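Local coordinates for probable mannosyltransferase KTR4 (Saccharomyces cerevisiae, PDB 5A07), which is a probable yeast mannosyltransferase with a GT-A type fold, holding guanosine-5'-diphosphate and a manganese ion in this structure, at residues Gln418-Trp421 with Ile422-Met426; Lys73-Tyr76 with Glu77-Leu81; Thr62-Pro65 with Asn66-Leu69; Met50-Leu53 with His54-Leu57. All blocks are in the same frame, centred on the assembly; numbering follows the deposited sequence.

How the interactions relate
The four contacts are all local, between residues a few positions apart, and lie in two parts of the chain that pack together. Interactions 4, 3 and 2 follow in sequence: interaction 4 lies at the end of helix 43-53, interaction 3 at the start of helix 65-80, and interaction 2 in the last turns of that second helix. Interaction 1, on helix 418-425, meets two of them. I422 CG2 lies 3.6 Å from F79 CE1 of interaction 2, and H424 NE2 lies 3.6 Å from L57 CD2 of interaction 4. Interactions 2 and 4 have centres about 28 Å apart. None of the four includes a residue of the guanosine-5'-diphosphate pocket or of the manganese site, E232 and H381.

Interaction 1. Residues Gln418-Trp421 with Ile422-Met426; sequences QATW and IRHSM
The indole of W421 carries the S425 side chain on one face, and this is the tight part of helix 418-425. S425 CB stands 3.4 Å from the centroid of the six-membered ring, only 8° off its normal, a CH-pi contact, while OG lies over the same face above CE3, 3.2 Å away. With CG of W421 anti to the backbone N (chi1 -175°), the ring runs beside the residues that follow. M426 approaches the five-membered ring obliquely: its CG is 3.6 Å from W421 NE1, and its bent chain leaves SD 4.8 Å from that ring's centroid in a Met-aromatic contact. W295, F258 and F317 add edge-to-face contacts to the same indole, placing it within an aromatic cluster against the strands of the main sheet. On another side of the helix, Q418 and I422 cross at about a right angle, with NE2 3.9 Å from CG1, and I422 turns to L75 and F79 of helix 65-80. T420 is buried too, and its OG1 bonds D298.

The looser side is formed by R423 and H424. R423 is exposed, and its guanidinium turns to N72 through a hydrogen bond; H424 brings CD2 to 4.0 Å from T420 CG2, and its NE2 makes a weak hydrogen bond with Y58 OH. Through the turn run regular helical bonds, among them S425 N to W421 O at 2.8 Å. The chemistry is thus divided: dispersion and CH-pi contacts bury the indole, whereas polar side chains tie the other flank to neighbouring loops and helix 65-80.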
loop_
_atom_site.group_PDB
_atom_site.type_symbol
_atom_site.label_atom_id
_atom_site.label_comp_id
_atom_site.label_asym_id
_atom_site.label_seq_id
_atom_site.Cartn_x
_atom_site.Cartn_y
_atom_site.Cartn_z
ATOM N N GLN B 418 -1.370 9.694 8.175
ATOM C CA GLN B 418 -1.082 10.577 7.073
ATOM C C GLN B 418 -0.392 11.890 7.539
ATOM O O GLN B 418 0.468 12.390 6.823
ATOM C CB GLN B 418 -2.320 10.871 6.238
ATOM C CG GLN B 418 -2.078 11.751 5.001
ATOM C CD GLN B 418 -1.304 10.996 3.943
ATOM O OE1 GLN B 418 -1.654 9.854 3.605
ATOM N NE2 GLN B 418 -0.283 11.584 3.437
ATOM N N ALA B 419 -0.741 12.431 8.718
ATOM C CA ALA B 419 -0.093 13.639 9.227
ATOM C C ALA B 419 1.393 13.443 9.394
ATOM O O ALA B 419 2.160 14.349 9.096
ATOM C CB ALA B 419 -0.708 14.094 10.552
ATOM N N THR B 420 1.812 12.260 9.844
ATOM C CA THR B 420 3.231 11.951 9.984
ATOM C C THR B 420 3.967 11.960 8.637
ATOM O O THR B 420 5.046 12.553 8.499
ATOM C CB THR B 420 3.445 10.617 10.731
ATOM O OG1 THR B 420 2.918 10.759 12.041
ATOM C CG2 THR B 420 4.930 10.211 10.783
ATOM N N TRP B 421 3.345 11.381 7.627
ATOM C CA TRP B 421 3.895 11.385 6.292
ATOM C C TRP B 421 3.982 12.854 5.735
ATOM O O TRP B 421 5.018 13.245 5.158
ATOM C CB TRP B 421 2.980 10.517 5.334
ATOM C CG TRP B 421 3.572 10.393 3.986
ATOM C CD1 TRP B 421 3.328 11.182 2.887
ATOM C CD2 TRP B 421 4.605 9.493 3.610
ATOM N NE1 TRP B 421 4.138 10.826 1.881
ATOM C CE2 TRP B 421 4.943 9.788 2.305
ATOM C CE3 TRP B 421 5.321 8.487 4.305
ATOM C CZ2 TRP B 421 5.921 9.105 1.620
ATOM C CZ3 TRP B 421 6.324 7.769 3.616
ATOM C CH2 TRP B 421 6.628 8.107 2.299
ATOM N N ILE B 422 2.939 13.616 5.927
ATOM C CA ILE B 422 2.944 15.042 5.488
ATOM C C ILE B 422 4.055 15.805 6.204
ATOM O O ILE B 422 4.844 16.521 5.563
ATOM C CB ILE B 422 1.610 15.751 5.748
ATOM C CG1 ILE B 422 0.530 15.162 4.837
ATOM C CG2 ILE B 422 1.715 17.284 5.482
ATOM C CD1 ILE B 422 -0.861 15.544 5.210
ATOM N N ARG B 423 4.116 15.637 7.494
ATOM C CA ARG B 423 5.083 16.405 8.318
ATOM C C ARG B 423 6.536 16.063 8.011
ATOM O O ARG B 423 7.388 16.962 7.952
ATOM C CB ARG B 423 4.779 16.168 9.775
ATOM C CG ARG B 423 5.748 16.847 10.779
ATOM C CD ARG B 423 5.344 16.543 12.207
ATOM N NE ARG B 423 4.043 17.101 12.405
ATOM C CZ ARG B 423 2.923 16.474 12.828
ATOM N NH1 ARG B 423 2.947 15.215 13.204
ATOM N NH2 ARG B 423 1.788 17.176 12.879
ATOM N N HIS B 424 6.835 14.788 7.823
ATOM C CA HIS B 424 8.222 14.297 7.796
ATOM C C HIS B 424 8.707 13.744 6.473
ATOM O O HIS B 424 9.931 13.626 6.247
ATOM C CB HIS B 424 8.429 13.192 8.823
ATOM C CG HIS B 424 8.270 13.668 10.218
ATOM N ND1 HIS B 424 9.214 14.461 10.840
ATOM C CD2 HIS B 424 7.294 13.461 11.114
ATOM C CE1 HIS B 424 8.803 14.737 12.056
ATOM N NE2 HIS B 424 7.636 14.150 12.249
ATOM N N SER B 425 7.806 13.351 5.589
ATOM C CA SER B 425 8.241 12.664 4.417
ATOM C C SER B 425 8.075 13.471 3.187
ATOM O O SER B 425 8.642 13.115 2.177
ATOM C CB SER B 425 7.519 11.348 4.177
ATOM O OG SER B 425 7.706 10.481 5.241
ATOM N N MET B 426 7.310 14.536 3.219
ATOM C CA MET B 426 7.102 15.304 2.007
ATOM C C MET B 426 7.979 16.564 1.979
ATOM O O MET B 426 7.853 17.408 2.847
ATOM C CB MET B 426 5.630 15.665 1.867
ATOM C CG MET B 426 4.705 14.410 1.652
ATOM S SD MET B 426 2.948 14.807 1.656
ATOM C CE MET B 426 2.710 15.571 0.086
#

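Interaction 2. Residues Lys73-Tyr76 with Glu77-Leu81; sequences KQLY and EEFLL
The Y76 ring carries L80 CD2 over one face, offset toward the rim, in an i to i+4 contact along the closing turns of helix 65-80. This methyl lies 3.7 Å from the ring centroid and 22° off its normal, a CH-pi arrangement, and comes to 3.5 Å from Y76 CE1. L80 CG adds to the cover near the hydroxyl end of the ring. The second flat group, the F79 ring, has L75 O at its edge, near the ring plane. L75 and F79 lie side by side and point the same way, with L75 CD1 4.0 Å from F79 CE1; both also touch I422 of helix 418-425, so this flank of the helix faces that neighbour.

Away from these apolar pairs the turns are exposed. Q74 and E78 run past one another with their amide and carboxylate planes nearly perpendicular, 87° apart, and K73 NZ forms a salt bridge with D413. The backbone is regular in E77 N to K73 O and E78 N to Q74 O. Near the end of the helix, Y76 O receives two donors: a straight bond from L80 N at 2.9 Å, with an N-H...O angle of 168°, and a weak one from F79 N at 3.0 Å.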
loop_
_atom_site.group_PDB
_atom_site.type_symbol
_atom_site.label_atom_id
_atom_site.label_comp_id
_atom_site.label_asym_id
_atom_site.label_seq_id
_atom_site.Cartn_x
_atom_site.Cartn_y
_atom_site.Cartn_z
ATOM N N LYS B 73 -4.819 15.768 13.229
ATOM C CA LYS B 73 -6.092 15.917 12.501
ATOM C C LYS B 73 -6.209 17.246 11.849
ATOM O O LYS B 73 -6.754 17.365 10.801
ATOM C CB LYS B 73 -7.278 15.801 13.454
ATOM C CG LYS B 73 -7.527 14.428 13.971
ATOM C CD LYS B 73 -8.970 14.329 14.512
ATOM C CE LYS B 73 -9.031 14.167 16.026
ATOM N NZ LYS B 73 -10.091 13.215 16.511
ATOM N N GLN B 74 -5.718 18.290 12.506
ATOM C CA GLN B 74 -5.778 19.599 11.916
ATOM C C GLN B 74 -4.894 19.674 10.695
ATOM O O GLN B 74 -5.278 20.303 9.690
ATOM C CB GLN B 74 -5.363 20.703 12.922
ATOM C CG GLN B 74 -5.301 22.066 12.268
ATOM C CD GLN B 74 -5.101 23.202 13.292
ATOM O OE1 GLN B 74 -4.819 24.337 12.929
ATOM N NE2 GLN B 74 -5.231 22.892 14.547
ATOM N N LEU B 75 -3.682 19.133 10.770
ATOM C CA LEU B 75 -2.776 19.116 9.603
ATOM C C LEU B 75 -3.376 18.317 8.420
ATOM O O LEU B 75 -3.397 18.755 7.289
ATOM C CB LEU B 75 -1.418 18.553 9.972
ATOM C CG LEU B 75 -0.452 18.491 8.784
ATOM C CD1 LEU B 75 -0.152 19.908 8.285
ATOM C CD2 LEU B 75 0.844 17.816 9.158
ATOM N N TYR B 76 -3.931 17.164 8.734
ATOM C CA TYR B 76 -4.670 16.361 7.734
ATOM C C TYR B 76 -5.774 17.147 7.092
ATOM O O TYR B 76 -5.902 17.171 5.896
ATOM C CB TYR B 76 -5.165 15.061 8.396
ATOM C CG TYR B 76 -5.953 14.183 7.480
ATOM C CD1 TYR B 76 -5.334 13.317 6.601
ATOM C CD2 TYR B 76 -7.340 14.195 7.503
ATOM C CE1 TYR B 76 -6.086 12.472 5.748
ATOM C CE2 TYR B 76 -8.087 13.350 6.696
ATOM C CZ TYR B 76 -7.458 12.494 5.815
ATOM O OH TYR B 76 -8.233 11.786 4.940
ATOM N N GLU B 77 -6.616 17.758 7.899
ATOM C CA GLU B 77 -7.695 18.549 7.413
ATOM C C GLU B 77 -7.271 19.706 6.514
ATOM O O GLU B 77 -7.912 19.977 5.503
ATOM C CB GLU B 77 -8.523 19.054 8.597
ATOM C CG GLU B 77 -9.662 19.950 8.191
ATOM C CD GLU B 77 -10.493 20.498 9.396
ATOM O OE1 GLU B 77 -11.286 19.738 10.004
ATOM O OE2 GLU B 77 -10.414 21.719 9.675
ATOM N N GLU B 78 -6.183 20.364 6.877
ATOM C CA GLU B 78 -5.673 21.434 6.040
ATOM C C GLU B 78 -5.316 20.943 4.688
ATOM O O GLU B 78 -5.426 21.677 3.695
ATOM C CB GLU B 78 -4.442 22.079 6.696
ATOM C CG GLU B 78 -4.872 22.968 7.868
ATOM C CD GLU B 78 -3.731 23.395 8.837
ATOM O OE1 GLU B 78 -2.592 22.895 8.764
ATOM O OE2 GLU B 78 -4.033 24.193 9.760
ATOM N N PHE B 79 -4.850 19.697 4.591
ATOM C CA PHE B 79 -4.600 19.201 3.257
ATOM C C PHE B 79 -5.860 18.774 2.533
ATOM O O PHE B 79 -6.056 19.085 1.366
ATOM C CB PHE B 79 -3.523 18.083 3.266
ATOM C CG PHE B 79 -2.121 18.629 3.236
ATOM C CD1 PHE B 79 -1.637 19.331 4.304
ATOM C CD2 PHE B 79 -1.306 18.473 2.130
ATOM C CE1 PHE B 79 -0.393 19.946 4.260
ATOM C CE2 PHE B 79 -0.022 19.004 2.099
ATOM C CZ PHE B 79 0.417 19.756 3.174
ATOM N N LEU B 80 -6.696 18.004 3.211
ATOM C CA LEU B 80 -7.888 17.442 2.563
ATOM C C LEU B 80 -8.904 18.499 2.183
ATOM O O LEU B 80 -9.595 18.341 1.153
ATOM C CB LEU B 80 -8.505 16.367 3.421
ATOM C CG LEU B 80 -8.009 14.956 3.202
ATOM C CD1 LEU B 80 -8.483 14.367 1.863
ATOM C CD2 LEU B 80 -6.483 14.841 3.260
ATOM N N LEU B 81 -8.953 19.605 2.916
ATOM C CA LEU B 81 -9.820 20.747 2.556
ATOM C C LEU B 81 -9.217 21.707 1.626
ATOM O O LEU B 81 -9.902 22.575 1.120
ATOM C CB LEU B 81 -10.403 21.481 3.784
ATOM C CG LEU B 81 -11.117 20.618 4.796
ATOM C CD1 LEU B 81 -11.639 21.518 5.928
ATOM C CD2 LEU B 81 -12.225 19.780 4.181
#

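Interaction 3. Residues Thr62-Pro65 with Asn66-Leu69; sequences TFDP and NEVL
D64 and P65, followed by N66, dominate the turn into helix 65-80. D64 occupies the N-cap position. Its CG is anti to the backbone N (chi1 175°), which swings the carboxylate back over the first turn, where OD1 accepts from N66 N at 3.0 Å. The donor meets this oxygen from above the carboxylate plane, 58° out of it. The main-chain carbonyl of the same residue serves the helix as well: D64 O takes V68 N at 2.9 Å in a nearly straight bond.

P65 begins the helix proper. Having no N-H to offer, it suits a first turn, and its carbonyl accepts from L69 N. N66 crosses the D64 side chain obliquely, its amide plane turned 70° from the carboxylate, with N66 ND2 3.6 Å from D64 OD1.

Around this core the contact is looser. E67 crosses D64 at about a right angle, and a water accepts from D64 N at 2.8 Å and donates to E67 OE1. The two carboxylates stay apart, D64 OD2 and E67 OE2 being 4.3 Å from each other; their like charges would be expected to disfavour a closer approach. F63 CB touches V68 CG2 at 4.1 Å, while the F63 side chain also touches Y58 and N299. The whole is a classical helix N-cap: an aspartate side chain bonded to a first-turn N-H, with proline as the first helical residue.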
loop_
_atom_site.group_PDB
_atom_site.type_symbol
_atom_site.label_atom_id
_atom_site.label_comp_id
_atom_site.label_asym_id
_atom_site.label_seq_id
_atom_site.Cartn_x
_atom_site.Cartn_y
_atom_site.Cartn_z
ATOM N N THR B 62 7.629 14.144 26.446
ATOM C CA THR B 62 7.699 15.514 25.967
ATOM C C THR B 62 6.512 15.788 25.073
ATOM O O THR B 62 6.534 16.738 24.293
ATOM C CB THR B 62 8.970 15.712 25.155
ATOM O OG1 THR B 62 8.983 14.800 24.057
ATOM C CG2 THR B 62 10.194 15.409 26.051
ATOM N N PHE B 63 5.484 14.933 25.147
ATOM C CA PHE B 63 4.314 15.034 24.248
ATOM C C PHE B 63 3.138 14.382 24.949
ATOM O O PHE B 63 3.343 13.520 25.780
ATOM C CB PHE B 63 4.598 14.366 22.877
ATOM C CG PHE B 63 4.885 12.867 22.953
ATOM C CD1 PHE B 63 3.850 11.950 22.883
ATOM C CD2 PHE B 63 6.163 12.408 23.041
ATOM C CE1 PHE B 63 4.115 10.606 22.921
ATOM C CE2 PHE B 63 6.448 11.072 23.106
ATOM C CZ PHE B 63 5.391 10.157 23.049
ATOM N N ASP B 64 1.926 14.834 24.640
ATOM C CA ASP B 64 0.688 14.185 25.058
ATOM C C ASP B 64 -0.023 13.662 23.767
ATOM O O ASP B 64 -0.362 14.482 22.898
ATOM C CB ASP B 64 -0.205 15.212 25.721
ATOM C CG ASP B 64 -1.591 14.656 26.102
ATOM O OD1 ASP B 64 -1.939 13.492 25.815
ATOM O OD2 ASP B 64 -2.350 15.434 26.708
ATOM N N PRO B 65 -0.200 12.329 23.653
ATOM C CA PRO B 65 -0.849 11.711 22.488
ATOM C C PRO B 65 -2.193 12.297 22.119
ATOM O O PRO B 65 -2.542 12.285 20.972
ATOM C CB PRO B 65 -0.976 10.249 22.880
ATOM C CG PRO B 65 0.093 10.012 23.901
ATOM C CD PRO B 65 0.306 11.304 24.608
ATOM N N ASN B 66 -2.954 12.839 23.055
ATOM C CA ASN B 66 -4.205 13.480 22.715
ATOM C C ASN B 66 -4.022 14.782 22.040
ATOM O O ASN B 66 -4.795 15.122 21.170
ATOM C CB ASN B 66 -5.089 13.727 23.949
ATOM C CG ASN B 66 -5.496 12.453 24.614
ATOM O OD1 ASN B 66 -5.957 11.529 23.989
ATOM N ND2 ASN B 66 -5.319 12.408 25.903
ATOM N N GLU B 67 -3.061 15.569 22.487
ATOM C CA GLU B 67 -2.767 16.806 21.807
ATOM C C GLU B 67 -2.137 16.524 20.442
ATOM O O GLU B 67 -2.396 17.222 19.499
ATOM C CB GLU B 67 -1.773 17.613 22.629
ATOM C CG GLU B 67 -2.401 18.152 23.929
ATOM C CD GLU B 67 -1.389 18.929 24.824
ATOM O OE1 GLU B 67 -0.136 18.856 24.601
ATOM O OE2 GLU B 67 -1.866 19.622 25.759
ATOM N N VAL B 68 -1.267 15.547 20.399
ATOM C CA VAL B 68 -0.651 15.116 19.116
ATOM C C VAL B 68 -1.772 14.741 18.115
ATOM O O VAL B 68 -1.788 15.175 16.956
ATOM C CB VAL B 68 0.283 13.912 19.384
ATOM C CG1 VAL B 68 0.717 13.288 18.073
ATOM C CG2 VAL B 68 1.510 14.380 20.116
ATOM N N LEU B 69 -2.733 13.929 18.566
ATOM C CA LEU B 69 -3.795 13.509 17.703
ATOM C C LEU B 69 -4.521 14.754 17.192
ATOM O O LEU B 69 -4.875 14.856 16.028
ATOM C CB LEU B 69 -4.732 12.561 18.459
ATOM C CG LEU B 69 -5.954 12.152 17.634
ATOM C CD1 LEU B 69 -5.559 11.386 16.374
ATOM C CD2 LEU B 69 -6.905 11.314 18.497
HETATM O O HOH W 1 1.960 17.215 23.225
#

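Interaction 4. Residues Met50-Leu53 with His54-Leu57; sequences MDRL and HEPL
M50 and H54 lie side by side at the end of helix 43-53, pointing the same way, and form the main side-chain part of the contact. The M50 chain is bent at chi2 and chi3 (-60° and -67°), which brings the CE methyl alongside the imidazole. Both residues also touch E281 of helix 272-282, while L53 turns to W273 of that helix and to F293 of helix 293-297. The E55 side chain folds back beside the helix terminus in van der Waals contact, its CG 3.5 Å from D51 O.

Backbone hydrogen bonds make up the second group. H54 N donates to D51 O at 3.1 Å, but the carbonyl is met from well above its plane, 64° out of it. A second bond, from E55 N to R52 O, is weak at 3.5 Å although straight. Both span three residues, as in a turn of 3-10 type.

Among the polar side chains, R52 NH1 bonds S48 one turn earlier. L53 O is taken by K297 NZ, a cationic partner for a carbonyl at the helix end. The arrangement is that of a helix C-terminal region running, with i to i+3 backbone bonds, into the loop that leads to helix 65-80.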
loop_
_atom_site.group_PDB
_atom_site.type_symbol
_atom_site.label_atom_id
_atom_site.label_comp_id
_atom_site.label_asym_id
_atom_site.label_seq_id
_atom_site.Cartn_x
_atom_site.Cartn_y
_atom_site.Cartn_z
ATOM N N MET B 50 21.575 4.850 11.320
ATOM C CA MET B 50 21.426 3.854 12.386
ATOM C C MET B 50 21.022 4.420 13.734
ATOM O O MET B 50 20.234 3.800 14.433
ATOM C CB MET B 50 22.664 2.959 12.540
ATOM C CG MET B 50 22.986 2.206 11.267
ATOM S SD MET B 50 21.669 1.082 10.683
ATOM C CE MET B 50 21.716 -0.082 12.000
ATOM N N ASP B 51 21.498 5.605 14.075
ATOM C CA ASP B 51 21.083 6.228 15.315
ATOM C C ASP B 51 19.589 6.523 15.226
ATOM O O ASP B 51 18.852 6.243 16.162
ATOM C CB ASP B 51 21.820 7.579 15.551
ATOM C CG ASP B 51 23.306 7.399 15.946
ATOM O OD1 ASP B 51 23.676 6.326 16.444
ATOM O OD2 ASP B 51 24.084 8.354 15.765
ATOM N N ARG B 52 19.154 7.105 14.124
ATOM C CA ARG B 52 17.709 7.429 14.016
ATOM C C ARG B 52 16.863 6.166 14.073
ATOM O O ARG B 52 15.816 6.173 14.686
ATOM C CB ARG B 52 17.418 8.154 12.714
ATOM C CG ARG B 52 17.693 9.619 12.883
ATOM C CD ARG B 52 18.524 10.152 11.763
ATOM N NE ARG B 52 17.774 10.366 10.546
ATOM C CZ ARG B 52 18.335 10.459 9.336
ATOM N NH1 ARG B 52 19.669 10.339 9.134
ATOM N NH2 ARG B 52 17.553 10.673 8.312
ATOM N N LEU B 53 17.353 5.072 13.506
ATOM C CA LEU B 53 16.540 3.822 13.471
ATOM C C LEU B 53 16.450 3.140 14.824
ATOM O O LEU B 53 15.623 2.250 15.002
ATOM C CB LEU B 53 17.084 2.859 12.473
ATOM C CG LEU B 53 16.853 3.271 11.031
ATOM C CD1 LEU B 53 17.486 2.238 10.128
ATOM C CD2 LEU B 53 15.397 3.441 10.726
ATOM N N HIS B 54 17.253 3.627 15.785
ATOM C CA HIS B 54 17.359 3.064 17.117
ATOM C C HIS B 54 16.922 3.952 18.260
ATOM O O HIS B 54 17.089 3.582 19.405
ATOM C CB HIS B 54 18.793 2.519 17.347
ATOM C CG HIS B 54 19.096 1.352 16.465
ATOM N ND1 HIS B 54 18.541 0.114 16.681
ATOM C CD2 HIS B 54 19.787 1.248 15.315
ATOM C CE1 HIS B 54 18.925 -0.724 15.735
ATOM N NE2 HIS B 54 19.686 -0.057 14.890
ATOM N N GLU B 55 16.291 5.072 17.949
ATOM C CA GLU B 55 15.706 5.870 18.955
ATOM C C GLU B 55 14.305 6.383 18.530
ATOM O O GLU B 55 14.095 6.610 17.352
ATOM C CB GLU B 55 16.648 7.052 19.262
ATOM C CG GLU B 55 16.692 8.121 18.164
ATOM C CD GLU B 55 17.931 9.054 18.202
ATOM O OE1 GLU B 55 18.668 8.986 19.196
ATOM O OE2 GLU B 55 18.186 9.821 17.209
ATOM N N PRO B 56 13.439 6.711 19.504
ATOM C CA PRO B 56 12.116 7.238 19.183
ATOM C C PRO B 56 12.243 8.597 18.573
ATOM O O PRO B 56 13.219 9.336 18.832
ATOM C CB PRO B 56 11.408 7.305 20.491
ATOM C CG PRO B 56 12.453 7.131 21.565
ATOM C CD PRO B 56 13.567 6.373 20.941
ATOM N N LEU B 57 11.318 8.930 17.697
ATOM C CA LEU B 57 11.395 10.227 17.082
ATOM C C LEU B 57 11.204 11.354 18.120
ATOM O O LEU B 57 11.721 12.493 17.916
ATOM C CB LEU B 57 10.326 10.326 16.015
ATOM C CG LEU B 57 10.319 11.580 15.109
ATOM C CD1 LEU B 57 11.662 11.766 14.373
ATOM C CD2 LEU B 57 9.178 11.431 14.101
#